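Local coordinates for protein cyanuric acid amidohydrolase (Azorhizobium caulinodans, PDB 4NQ3) that hydrolyses cyanuric acid, opening its s-triazine ring to give carboxybiuret, which loses carbon dioxide to become biuret, a step in atrazine breakdown, at residues 75-80 with 152-157. Residues are numbered along the deposited sequence; the frame is centred on the assembly and turned at random.
Sequences CLVMSG and FVQVKC. With BR8 (barbituric acid), chain C.
Lys156 NZ, the terminal nitrogen of the active-site lysine, reaches from strand 152-157 to strand 75-80 and gives a hydrogen bond to Met78 O at 2.9 Å; it is also hydrogen-bonded to Ser226 OG, the nucleophile of the Ser-Lys dyad, in the same repeating unit. The contact is a worked example of how a threefold, three-unit fold builds one active site: each unit contributes a four-stranded mixed sheet, and here strand 75-80 of the first unit crosses strand 152-157 of the second at 80°, close to the centre of the chain. The bond to Met78 O is not aimed at a lone pair; the amine sits above the carbonyl plane, with a C=O...N angle of 132°. The lysine chain bends once, at chi2 (75°), and then runs extended, which carries CD past Val77 CG1 at 3.9 Å before the amine arrives at the carbonyl. Replacing this lysine by a methionine would probably leave Met78 O without the donor it has from strand 152-157 and deprive Ser226 of its dyad partner. Val77 is the apolar part of the junction: its CG1 touches both the lysine chain and the amide of Gln154, 3.8 Å from Gln154 NE2, while CG2 rests on Gln154 CG at 4.0 Å. The glutamine chain bends at chi2, and its NE2 makes a weak bond to Val155 O; OE1 is hydrogen-bonded to Ser224 OG. Tyr331 of strand 331-334 packs against both Val77 and Gln154. Farther along strand 75-80, Ser79 OG is hydrogen-bonded to Lys40. Barbituric acid, which Arg52, Arg188 and Arg314 also bond, meets Gly80 through two backbone bonds: Gly80 N to ligand O2, and ligand N3 to Gly80 O, the latter 2.9 Å long.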
loop_
_atom_site.group_PDB
_atom_site.type_symbol
_atom_site.label_atom_id
_atom_site.label_comp_id
_atom_site.label_asym_id
_atom_site.label_seq_id
_atom_site.Cartn_x
_atom_site.Cartn_y
_atom_site.Cartn_z
ATOM N N CYS A 75 4.549 -31.249 -7.281
ATOM C CA CYS A 75 3.705 -30.265 -6.622
ATOM C C CYS A 75 4.446 -28.972 -6.442
ATOM O O CYS A 75 5.505 -28.940 -5.797
ATOM C CB CYS A 75 3.228 -30.773 -5.273
ATOM S SG CYS A 75 1.873 -31.978 -5.470
ATOM N N LEU A 76 3.899 -27.909 -7.025
ATOM C CA LEU A 76 4.490 -26.586 -6.904
ATOM C C LEU A 76 3.601 -25.714 -6.007
ATOM O O LEU A 76 2.522 -25.276 -6.414
ATOM C CB LEU A 76 4.679 -25.965 -8.285
ATOM C CG LEU A 76 5.671 -26.673 -9.223
ATOM C CD1 LEU A 76 5.838 -25.941 -10.557
ATOM C CD2 LEU A 76 7.055 -26.851 -8.570
ATOM N N VAL A 77 4.049 -25.510 -4.773
ATOM C CA VAL A 77 3.398 -24.606 -3.829
ATOM C C VAL A 77 4.180 -23.301 -3.700
ATOM O O VAL A 77 5.189 -23.243 -2.996
ATOM C CB VAL A 77 3.260 -25.226 -2.412
ATOM C CG1 VAL A 77 2.479 -24.306 -1.524
ATOM C CG2 VAL A 77 2.656 -26.601 -2.470
HETATM N N MSE A 78 3.736 -22.256 -4.381
HETATM C CA MSE A 78 4.414 -20.978 -4.245
HETATM C C MSE A 78 3.594 -20.073 -3.357
HETATM O O MSE A 78 2.520 -19.627 -3.743
HETATM C CB MSE A 78 4.642 -20.316 -5.597
HETATM C CG MSE A 78 5.553 -21.108 -6.548
HETATM SE SE MSE A 78 7.394 -21.248 -5.904
HETATM C CE MSE A 78 7.400 -23.172 -5.546
ATOM N N SER A 79 4.086 -19.825 -2.152
ATOM C CA SER A 79 3.411 -18.927 -1.226
ATOM C C SER A 79 4.071 -17.575 -1.243
ATOM O O SER A 79 5.257 -17.470 -0.923
ATOM C CB SER A 79 3.426 -19.473 0.188
ATOM O OG SER A 79 2.663 -18.629 1.020
ATOM N N GLY A 80 3.315 -16.560 -1.666
ATOM C CA GLY A 80 3.815 -15.201 -1.771
ATOM C C GLY A 80 3.817 -14.503 -0.428
ATOM O O GLY A 80 3.256 -14.999 0.558
ATOM N N PHE A 152 2.336 -32.519 9.007
ATOM C CA PHE A 152 2.115 -31.282 8.305
ATOM C C PHE A 152 1.511 -31.556 6.942
ATOM O O PHE A 152 2.029 -32.368 6.202
ATOM C CB PHE A 152 3.432 -30.567 8.166
ATOM C CG PHE A 152 3.310 -29.151 7.753
ATOM C CD1 PHE A 152 3.006 -28.180 8.690
ATOM C CD2 PHE A 152 3.548 -28.780 6.432
ATOM C CE1 PHE A 152 2.920 -26.858 8.331
ATOM C CE2 PHE A 152 3.455 -27.442 6.052
ATOM C CZ PHE A 152 3.148 -26.476 7.012
ATOM N N VAL A 153 0.379 -30.944 6.635
ATOM C CA VAL A 153 -0.196 -31.086 5.307
ATOM C C VAL A 153 -0.295 -29.725 4.627
ATOM O O VAL A 153 -1.079 -28.867 5.041
ATOM C CB VAL A 153 -1.563 -31.751 5.361
ATOM C CG1 VAL A 153 -2.118 -31.936 3.952
ATOM C CG2 VAL A 153 -1.415 -33.079 6.046
ATOM N N GLN A 154 0.540 -29.522 3.608
ATOM C CA GLN A 154 0.539 -28.291 2.825
ATOM C C GLN A 154 -0.460 -28.412 1.688
ATOM O O GLN A 154 -0.476 -29.405 1.009
ATOM C CB GLN A 154 1.946 -28.015 2.296
ATOM C CG GLN A 154 2.097 -26.755 1.505
ATOM C CD GLN A 154 1.714 -25.541 2.297
ATOM O OE1 GLN A 154 2.249 -25.283 3.378
ATOM N NE2 GLN A 154 0.755 -24.790 1.778
ATOM N N VAL A 155 -1.304 -27.415 1.494
ATOM C CA VAL A 155 -2.229 -27.414 0.375
ATOM C C VAL A 155 -2.149 -26.078 -0.356
ATOM O O VAL A 155 -2.161 -25.018 0.268
ATOM C CB VAL A 155 -3.677 -27.681 0.822
ATOM C CG1 VAL A 155 -4.672 -27.347 -0.286
ATOM C CG2 VAL A 155 -3.816 -29.105 1.221
ATOM N N LYS A 156 -2.048 -26.140 -1.679
ATOM C CA LYS A 156 -2.134 -24.954 -2.505
ATOM C C LYS A 156 -3.528 -24.929 -3.097
ATOM O O LYS A 156 -3.932 -25.890 -3.745
ATOM C CB LYS A 156 -1.088 -24.981 -3.606
ATOM C CG LYS A 156 -1.013 -23.693 -4.389
ATOM C CD LYS A 156 -0.339 -22.656 -3.581
ATOM C CE LYS A 156 -0.790 -21.265 -3.950
ATOM N NZ LYS A 156 -0.241 -20.243 -3.001
ATOM N N CYS A 157 -4.288 -23.867 -2.845
ATOM C CA CYS A 157 -5.675 -23.841 -3.315
ATOM C C CYS A 157 -5.968 -22.590 -4.126
ATOM O O CYS A 157 -5.250 -21.603 -4.028
ATOM C CB CYS A 157 -6.642 -23.906 -2.138
ATOM S SG CYS A 157 -6.298 -22.589 -0.926
HETATM N N1 BR8 C . -1.242 -17.085 -0.403
HETATM C C2 BR8 C . 0.024 -16.624 -0.508
HETATM O O2 BR8 C . 0.458 -16.388 -1.620
HETATM N N3 BR8 C . 0.784 -16.419 0.609
HETATM C C4 BR8 C . 0.282 -16.675 1.911
HETATM O O4 BR8 C . 0.991 -16.472 2.891
HETATM C C5 BR8 C . -1.118 -17.238 2.164
HETATM C C6 BR8 C . -1.824 -17.392 0.824
HETATM O O8 BR8 C . -2.963 -17.799 0.802
#